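Tubulin-specific chaperone A (Saccharomyces cerevisiae, PDB 1QSD) binds beta-tubulin as a post-chaperonin cofactor and takes part in an early step of the tubulin folding pathway. Local coordinates at residues Asp7-Ala12 and Lys73-Gln78; Glu31-Lys36 and Lys49-Val54. All coordinates share one frame; numbering follows the deposited sequence.

Overall arrangement
Both contacts join the same two long antiparallel helices, 5-39 and 45-81. They lie on opposite sides of the chain's centre, with their own centres about 36 Å apart and their nearest atoms about 23 Å apart. Along the chain the order is 7-12, 31-36, 49-54, 73-78. Contact 2 thus sits near the turn between the helices, and contact 1 ties their far ends, where helix 90-104 also packs. Each contact touches the second subunit. Lys50, from the segments of contact 2, reaches Asp75 of contact 1 in the other copy, so the far end of one hairpin meets the turn end of its partner. This fits a four-helix bundle made by two chains.

Contact 1: residues Asp7-Ala12 and Lys73-Gln78; sequences DIKVKA and KEDLEQ
Lys9 reaches across to Asp75 and Leu76 on the antiparallel helix 73-78. Its CB lies 3.9 Å from Leu76 CD1. Further out, Lys9 CG, CD and CE pass Asp75 OD1 at 4.0, 3.6 and 3.7 Å. The chain then bends at its last torsion (chi4 -60°), and Lys9 NZ comes to 2.8 Å from Asp75 OD1 in a salt bridge. The ammonium meets the syn side of this oxygen, 17° out of the carboxylate plane. The two side chains cross at about a right angle. A water accepts a bond from Lys9 NZ at 2.6 Å and gives a weak one to Asp75 OD2. Inward from the charged pair, beside helix 90-104, Leu76 CD2 packs 4.0 Å from Val10 CA. Leu76 also touches Ile96 of helix 90-104, and Val10 touches Ala92. In the second subunit, Asp47 forms a salt bridge with Lys9 and Lys50 forms one with Asp75. A methionine in place of Lys9 would probably leave both Asp75 and Asp47 of the second subunit without this cationic partner. The alternating charges link the helix pair to the subunit interface, and each is likely to stabilise the ionised form of its neighbours.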
ATOM      1  N   ASP A   7       9.869  22.881   7.849  1.00 22.94           N
ATOM      2  CA  ASP A   7       9.842  22.177   6.566  1.00 24.48           C
ATOM      3  C   ASP A   7       9.723  20.657   6.733  1.00 24.18           C
ATOM      4  O   ASP A   7       9.046  19.989   5.937  1.00 23.50           O
ATOM      5  CB  ASP A   7      11.089  22.499   5.732  1.00 26.55           C
ATOM      6  CG  ASP A   7      11.249  23.988   5.449  1.00 32.80           C
ATOM      7  OD1 ASP A   7      12.402  24.426   5.187  1.00 36.46           O
ATOM      8  OD2 ASP A   7      10.233  24.724   5.478  1.00 32.36           O
ATOM      9  N   ILE A   8      10.395  20.112   7.745  1.00 19.35           N
ATOM     10  CA  ILE A   8      10.349  18.677   7.967  1.00 19.91           C
ATOM     11  C   ILE A   8       8.935  18.257   8.353  1.00 18.65           C
ATOM     12  O   ILE A   8       8.413  17.288   7.796  1.00 18.14           O
ATOM     13  CB  ILE A   8      11.412  18.196   9.029  1.00 20.22           C
ATOM     14  CG1 ILE A   8      12.832  18.302   8.441  1.00 20.42           C
ATOM     15  CG2 ILE A   8      11.173  16.727   9.401  1.00 19.62           C
ATOM     16  CD1 ILE A   8      13.939  18.267   9.498  1.00 23.96           C
ATOM     17  N   LYS A   9       8.319  18.984   9.289  1.00 18.41           N
ATOM     18  CA  LYS A   9       6.951  18.677   9.723  1.00 16.95           C
ATOM     19  C   LYS A   9       5.954  18.836   8.565  1.00 15.88           C
ATOM     20  O   LYS A   9       5.145  17.953   8.338  1.00 16.99           O
ATOM     21  CB  LYS A   9       6.550  19.533  10.926  1.00 16.26           C
ATOM     22  CG  LYS A   9       7.369  19.208  12.174  1.00 12.19           C
ATOM     23  CD  LYS A   9       6.899  19.950  13.385  1.00 11.98           C
ATOM     24  CE  LYS A   9       7.823  19.659  14.566  1.00 11.32           C
ATOM     25  NZ  LYS A   9       7.894  18.209  14.930  1.00  8.00           N
ATOM     26  N   VAL A  10       6.069  19.901   7.777  1.00 15.01           N
ATOM     27  CA  VAL A  10       5.170  20.094   6.645  1.00 14.80           C
ATOM     28  C   VAL A  10       5.285  18.932   5.673  1.00 18.51           C
ATOM     29  O   VAL A  10       4.284  18.319   5.327  1.00 19.41           O
ATOM     30  CB  VAL A  10       5.464  21.385   5.885  1.00 11.84           C
ATOM     31  CG1 VAL A  10       4.586  21.478   4.661  1.00 13.02           C
ATOM     32  CG2 VAL A  10       5.230  22.594   6.782  1.00 13.48           C
ATOM     33  N   LYS A  11       6.508  18.610   5.255  1.00 20.74           N
ATOM     34  CA  LYS A  11       6.733  17.510   4.314  1.00 22.12           C
ATOM     35  C   LYS A  11       6.251  16.166   4.839  1.00 21.20           C
ATOM     36  O   LYS A  11       5.655  15.375   4.094  1.00 19.71           O
ATOM     37  CB  LYS A  11       8.206  17.435   3.911  1.00 25.94           C
ATOM     38  CG  LYS A  11       8.593  18.515   2.925  1.00 31.95           C
ATOM     39  CD  LYS A  11      10.088  18.564   2.669  1.00 38.53           C
ATOM     40  CE  LYS A  11      10.417  19.676   1.671  1.00 42.07           C
ATOM     41  NZ  LYS A  11      11.889  19.861   1.474  1.00 49.23           N
ATOM     42  N   ALA A  12       6.497  15.917   6.120  1.00 17.66           N
ATOM     43  CA  ALA A  12       6.070  14.677   6.736  1.00 18.62           C
ATOM     44  C   ALA A  12       4.565  14.509   6.492  1.00 19.67           C
ATOM     45  O   ALA A  12       4.131  13.458   6.008  1.00 19.69           O
ATOM     46  CB  ALA A  12       6.376  14.691   8.232  1.00 10.92           C
ATOM     47  N   LYS A  73      -0.823  15.835  11.797  1.00 18.59           N
ATOM     48  CA  LYS A  73      -1.555  17.102  11.695  1.00 17.60           C
ATOM     49  C   LYS A  73      -1.469  17.854  13.016  1.00 15.59           C
ATOM     50  O   LYS A  73      -1.133  19.035  13.051  1.00 15.41           O
ATOM     51  CB  LYS A  73      -3.039  16.866  11.365  1.00 17.70           C
ATOM     52  CG  LYS A  73      -3.784  18.152  11.054  1.00 17.22           C
ATOM     53  CD  LYS A  73      -5.260  17.911  10.899  1.00 19.26           C
ATOM     54  CE  LYS A  73      -5.980  18.227  12.183  1.00 23.71           C
ATOM     55  NZ  LYS A  73      -5.695  17.207  13.198  1.00 28.31           N
ATOM     56  N   GLU A  74      -1.719  17.138  14.101  1.00 12.54           N
ATOM     57  CA  GLU A  74      -1.698  17.737  15.415  1.00 15.64           C
ATOM     58  C   GLU A  74      -0.318  18.219  15.834  1.00 16.35           C
ATOM     59  O   GLU A  74      -0.183  19.208  16.560  1.00 17.05           O
ATOM     60  CB  GLU A  74      -2.272  16.768  16.439  1.00 16.96           C
ATOM     61  CG  GLU A  74      -3.728  16.447  16.159  1.00 26.85           C
ATOM     62  CD  GLU A  74      -4.418  15.682  17.273  1.00 28.83           C
ATOM     63  OE1 GLU A  74      -5.642  15.871  17.434  1.00 29.06           O
ATOM     64  OE2 GLU A  74      -3.745  14.897  17.985  1.00 30.82           O
ATOM     65  N   ASP A  75       0.702  17.509  15.372  1.00 17.03           N
ATOM     66  CA  ASP A  75       2.069  17.870  15.670  1.00 17.89           C
ATOM     67  C   ASP A  75       2.388  19.187  14.973  1.00 15.12           C
ATOM     68  O   ASP A  75       2.960  20.086  15.588  1.00 16.42           O
ATOM     69  CB  ASP A  75       3.020  16.779  15.182  1.00 18.97           C
ATOM     70  CG  ASP A  75       4.465  17.036  15.597  1.00 18.28           C
ATOM     71  OD1 ASP A  75       5.352  16.955  14.722  1.00 18.20           O
ATOM     72  OD2 ASP A  75       4.708  17.336  16.795  1.00 14.84           O
ATOM     73  N   LEU A  76       1.978  19.305  13.715  1.00 11.68           N
ATOM     74  CA  LEU A  76       2.219  20.518  12.951  1.00 14.73           C
ATOM     75  C   LEU A  76       1.426  21.698  13.531  1.00 17.10           C
ATOM     76  O   LEU A  76       1.955  22.801  13.663  1.00 19.49           O
ATOM     77  CB  LEU A  76       1.911  20.278  11.463  1.00 11.52           C
ATOM     78  CG  LEU A  76       2.155  21.384  10.424  1.00 12.43           C
ATOM     79  CD1 LEU A  76       3.519  22.025  10.626  1.00 14.02           C
ATOM     80  CD2 LEU A  76       2.010  20.829   9.003  1.00  8.00           C
ATOM     81  N   GLU A  77       0.164  21.462  13.884  1.00 20.27           N
ATOM     82  CA  GLU A  77      -0.686  22.491  14.469  1.00 21.89           C
ATOM     83  C   GLU A  77      -0.073  22.982  15.782  1.00 22.95           C
ATOM     84  O   GLU A  77      -0.010  24.178  16.031  1.00 22.64           O
ATOM     85  CB  GLU A  77      -2.088  21.941  14.743  1.00 24.81           C
ATOM     86  CG  GLU A  77      -2.887  21.541  13.493  1.00 32.11           C
ATOM     87  CD  GLU A  77      -4.320  21.061  13.804  1.00 34.71           C
ATOM     88  OE1 GLU A  77      -4.481  20.005  14.464  1.00 37.55           O
ATOM     89  OE2 GLU A  77      -5.286  21.735  13.377  1.00 34.58           O
ATOM     90  N   GLN A  78       0.365  22.065  16.632  1.00 21.61           N
ATOM     91  CA  GLN A  78       0.975  22.461  17.900  1.00 24.56           C
ATOM     92  C   GLN A  78       2.280  23.259  17.703  1.00 22.93           C
ATOM     93  O   GLN A  78       2.528  24.258  18.383  1.00 22.93           O
ATOM     94  CB  GLN A  78       1.222  21.229  18.776  1.00 27.08           C
ATOM     95  CG  GLN A  78       1.472  21.558  20.251  1.00 40.35           C
ATOM     96  CD  GLN A  78       0.223  22.079  21.042  1.00 47.66           C
ATOM     97  OE1 GLN A  78       0.238  22.102  22.285  1.00 51.28           O
ATOM     98  NE2 GLN A  78      -0.843  22.470  20.336  1.00 49.30           N
TER
HETATM   99  O   HOH W   1       7.862  18.353  17.575  1.00 32.72           O

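Contact 2: residues Glu31-Lys36 and Lys49-Val54; sequences EAHVAK and KKQEEV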
ATOM      1  N   GLU A  31     -11.979  -3.026  -5.721  1.00 40.86           N
ATOM      2  CA  GLU A  31     -13.423  -3.169  -5.562  1.00 40.72           C
ATOM      3  C   GLU A  31     -14.101  -3.343  -6.925  1.00 38.87           C
ATOM      4  O   GLU A  31     -15.131  -4.012  -7.044  1.00 35.31           O
ATOM      5  CB  GLU A  31     -14.004  -1.946  -4.855  1.00 42.36           C
ATOM      6  CG  GLU A  31     -13.764  -1.929  -3.366  1.00 47.12           C
ATOM      7  CD  GLU A  31     -13.920  -0.550  -2.781  1.00 49.51           C
ATOM      8  OE1 GLU A  31     -14.788   0.196  -3.271  1.00 52.20           O
ATOM      9  OE2 GLU A  31     -13.157  -0.197  -1.852  1.00 51.73           O
ATOM     10  N   ALA A  32     -13.534  -2.714  -7.950  1.00 38.43           N
ATOM     11  CA  ALA A  32     -14.086  -2.813  -9.298  1.00 39.85           C
ATOM     12  C   ALA A  32     -13.955  -4.265  -9.733  1.00 41.12           C
ATOM     13  O   ALA A  32     -14.904  -4.872 -10.245  1.00 41.05           O
ATOM     14  CB  ALA A  32     -13.321  -1.893 -10.263  1.00 36.48           C
ATOM     15  N   HIS A  33     -12.784  -4.829  -9.450  1.00 42.15           N
ATOM     16  CA  HIS A  33     -12.480  -6.205  -9.789  1.00 43.52           C
ATOM     17  C   HIS A  33     -13.371  -7.207  -9.062  1.00 41.33           C
ATOM     18  O   HIS A  33     -13.888  -8.135  -9.683  1.00 42.02           O
ATOM     19  CB  HIS A  33     -11.011  -6.511  -9.515  1.00 48.35           C
ATOM     20  CG  HIS A  33     -10.582  -7.860 -10.012  1.00 56.60           C
ATOM     21  ND1 HIS A  33     -11.182  -8.481 -11.087  1.00 59.53           N
ATOM     22  CD2 HIS A  33      -9.600  -8.690  -9.592  1.00 58.90           C
ATOM     23  CE1 HIS A  33     -10.580  -9.638 -11.315  1.00 60.59           C
ATOM     24  NE2 HIS A  33      -9.619  -9.791 -10.419  1.00 60.17           N
ATOM     25  N   VAL A  34     -13.522  -7.032  -7.752  1.00 39.52           N
ATOM     26  CA  VAL A  34     -14.364  -7.911  -6.945  1.00 36.83           C
ATOM     27  C   VAL A  34     -15.816  -7.801  -7.406  1.00 36.46           C
ATOM     28  O   VAL A  34     -16.538  -8.807  -7.444  1.00 33.98           O
ATOM     29  CB  VAL A  34     -14.280  -7.554  -5.439  1.00 35.57           C
ATOM     30  CG1 VAL A  34     -15.340  -8.307  -4.650  1.00 35.57           C
ATOM     31  CG2 VAL A  34     -12.904  -7.905  -4.901  1.00 37.12           C
ATOM     32  N   ALA A  35     -16.225  -6.578  -7.765  1.00 36.79           N
ATOM     33  CA  ALA A  35     -17.584  -6.297  -8.234  1.00 35.64           C
ATOM     34  C   ALA A  35     -17.931  -7.155  -9.451  1.00 34.19           C
ATOM     35  O   ALA A  35     -18.992  -7.792  -9.486  1.00 32.20           O
ATOM     36  CB  ALA A  35     -17.737  -4.821  -8.562  1.00 35.52           C
ATOM     37  N   LYS A  36     -17.016  -7.191 -10.420  1.00 32.58           N
ATOM     38  CA  LYS A  36     -17.183  -7.980 -11.631  1.00 31.14           C
ATOM     39  C   LYS A  36     -17.301  -9.467 -11.357  1.00 29.97           C
ATOM     40  O   LYS A  36     -18.129 -10.137 -11.966  1.00 30.84           O
ATOM     41  CB  LYS A  36     -16.054  -7.715 -12.619  1.00 35.11           C
ATOM     42  CG  LYS A  36     -16.346  -6.541 -13.527  1.00 42.73           C
ATOM     43  CD  LYS A  36     -15.332  -6.427 -14.643  1.00 49.43           C
ATOM     44  CE  LYS A  36     -15.747  -5.387 -15.673  1.00 52.10           C
ATOM     45  NZ  LYS A  36     -14.650  -5.158 -16.667  1.00 55.09           N
ATOM     46  N   LYS A  49     -13.698 -15.513  -3.348  1.00 20.13           N
ATOM     47  CA  LYS A  49     -13.179 -15.389  -1.989  1.00 22.98           C
ATOM     48  C   LYS A  49     -11.691 -14.961  -1.950  1.00 23.62           C
ATOM     49  O   LYS A  49     -11.305 -14.110  -1.146  1.00 23.58           O
ATOM     50  CB  LYS A  49     -13.423 -16.693  -1.240  1.00 21.36           C
ATOM     51  CG  LYS A  49     -13.224 -16.627   0.223  1.00 29.77           C
ATOM     52  CD  LYS A  49     -14.175 -15.675   0.882  1.00 36.39           C
ATOM     53  CE  LYS A  49     -13.659 -14.240   0.881  1.00 41.26           C
ATOM     54  NZ  LYS A  49     -14.632 -13.301   1.508  1.00 43.87           N
ATOM     55  N   LYS A  50     -10.874 -15.504  -2.854  1.00 24.22           N
ATOM     56  CA  LYS A  50      -9.456 -15.127  -2.926  1.00 23.06           C
ATOM     57  C   LYS A  50      -9.349 -13.610  -3.069  1.00 22.21           C
ATOM     58  O   LYS A  50      -8.604 -12.956  -2.352  1.00 23.61           O
ATOM     59  CB  LYS A  50      -8.782 -15.811  -4.117  1.00 18.64           C
ATOM     60  CG  LYS A  50      -8.484 -17.271  -3.878  1.00 18.96           C
ATOM     61  CD  LYS A  50      -8.128 -18.012  -5.179  1.00 20.40           C
ATOM     62  CE  LYS A  50      -6.869 -17.465  -5.807  1.00 11.96           C
ATOM     63  NZ  LYS A  50      -6.442 -18.268  -6.957  1.00 11.38           N
ATOM     64  N   GLN A  51     -10.180 -13.060  -3.936  1.00 22.59           N
ATOM     65  CA  GLN A  51     -10.201 -11.640  -4.208  1.00 23.78           C
ATOM     66  C   GLN A  51     -10.783 -10.797  -3.101  1.00 24.24           C
ATOM     67  O   GLN A  51     -10.321  -9.688  -2.872  1.00 25.51           O
ATOM     68  CB  GLN A  51     -10.970 -11.368  -5.488  1.00 24.77           C
ATOM     69  CG  GLN A  51     -10.235 -10.464  -6.427  1.00 30.01           C
ATOM     70  CD  GLN A  51      -9.151 -11.195  -7.187  1.00 34.25           C
ATOM     71  OE1 GLN A  51      -9.088 -11.125  -8.421  1.00 35.30           O
ATOM     72  NE2 GLN A  51      -8.290 -11.905  -6.467  1.00 32.31           N
ATOM     73  N   GLU A  52     -11.813 -11.297  -2.435  1.00 26.45           N
ATOM     74  CA  GLU A  52     -12.439 -10.538  -1.361  1.00 30.56           C
ATOM     75  C   GLU A  52     -11.470 -10.386  -0.202  1.00 31.62           C
ATOM     76  O   GLU A  52     -11.287  -9.279   0.314  1.00 32.28           O
ATOM     77  CB  GLU A  52     -13.744 -11.201  -0.888  1.00 33.95           C
ATOM     78  CG  GLU A  52     -14.865 -11.151  -1.924  1.00 39.27           C
ATOM     79  CD  GLU A  52     -16.207 -11.652  -1.409  1.00 40.53           C
ATOM     80  OE1 GLU A  52     -17.173 -10.860  -1.451  1.00 44.03           O
ATOM     81  OE2 GLU A  52     -16.303 -12.829  -0.987  1.00 42.09           O
ATOM     82  N   GLU A  53     -10.845 -11.498   0.177  1.00 31.22           N
ATOM     83  CA  GLU A  53      -9.874 -11.546   1.251  1.00 31.07           C
ATOM     84  C   GLU A  53      -8.775 -10.507   1.004  1.00 32.50           C
ATOM     85  O   GLU A  53      -8.381  -9.792   1.926  1.00 33.05           O
ATOM     86  CB  GLU A  53      -9.277 -12.951   1.318  1.00 34.84           C
ATOM     87  CG  GLU A  53      -7.751 -13.026   1.098  1.00 40.91           C
ATOM     88  CD  GLU A  53      -7.283 -14.340   0.477  1.00 44.81           C
ATOM     89  OE1 GLU A  53      -6.904 -15.278   1.218  1.00 48.46           O
ATOM     90  OE2 GLU A  53      -7.273 -14.426  -0.763  1.00 44.85           O
ATOM     91  N   VAL A  54      -8.293 -10.408  -0.238  1.00 32.45           N
ATOM     92  CA  VAL A  54      -7.241  -9.446  -0.565  1.00 32.99           C
ATOM     93  C   VAL A  54      -7.772  -8.034  -0.375  1.00 36.65           C
ATOM     94  O   VAL A  54      -7.099  -7.184   0.225  1.00 38.72           O
ATOM     95  CB  VAL A  54      -6.688  -9.623  -2.006  1.00 32.00           C
ATOM     96  CG1 VAL A  54      -5.826  -8.426  -2.407  1.00 30.42           C
ATOM     97  CG2 VAL A  54      -5.846 -10.891  -2.092  1.00 33.04           C
TER
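Val34 and Gln51 make the close-packed part of this contact, where their CA atoms are 6.2 Å apart. The CG2 methyl of Val34 stands beside its own backbone N. Val34 CG2 lies 3.7 Å from Gln51 O and 4.0 Å from Gln51 CG. The two side chains slide past each other in opposite directions. The amide end of Gln51 is modelled too close to the His33 ring, so its exact place is doubtful. Gln51 is buried; it also packs on Leu37 of helix 5-39 and on Ala12 of the second subunit. The axes of 31-36 and 49-54 approach to 9.7 Å, and their directions are 154° apart. This is consistent with an antiparallel hairpin that gives two helices to a four-helix bundle formed with the second subunit. Away from Gln51 the packing is sparser. Val34 CG1 meets only the aliphatic part of Glu52 here and lies 4.0 Å from Glu52 CG. Glu52 is extended beyond CG and is partly exposed. Glu52 OE2 takes a salt-bridging hydrogen bond of 3.0 Å from Lys49 NZ, which approaches from above the carboxylate plane, 56° out of it. Lys38 forms a salt bridge with Glu52 OE1, so the carboxylate has two lysines, one from each helix.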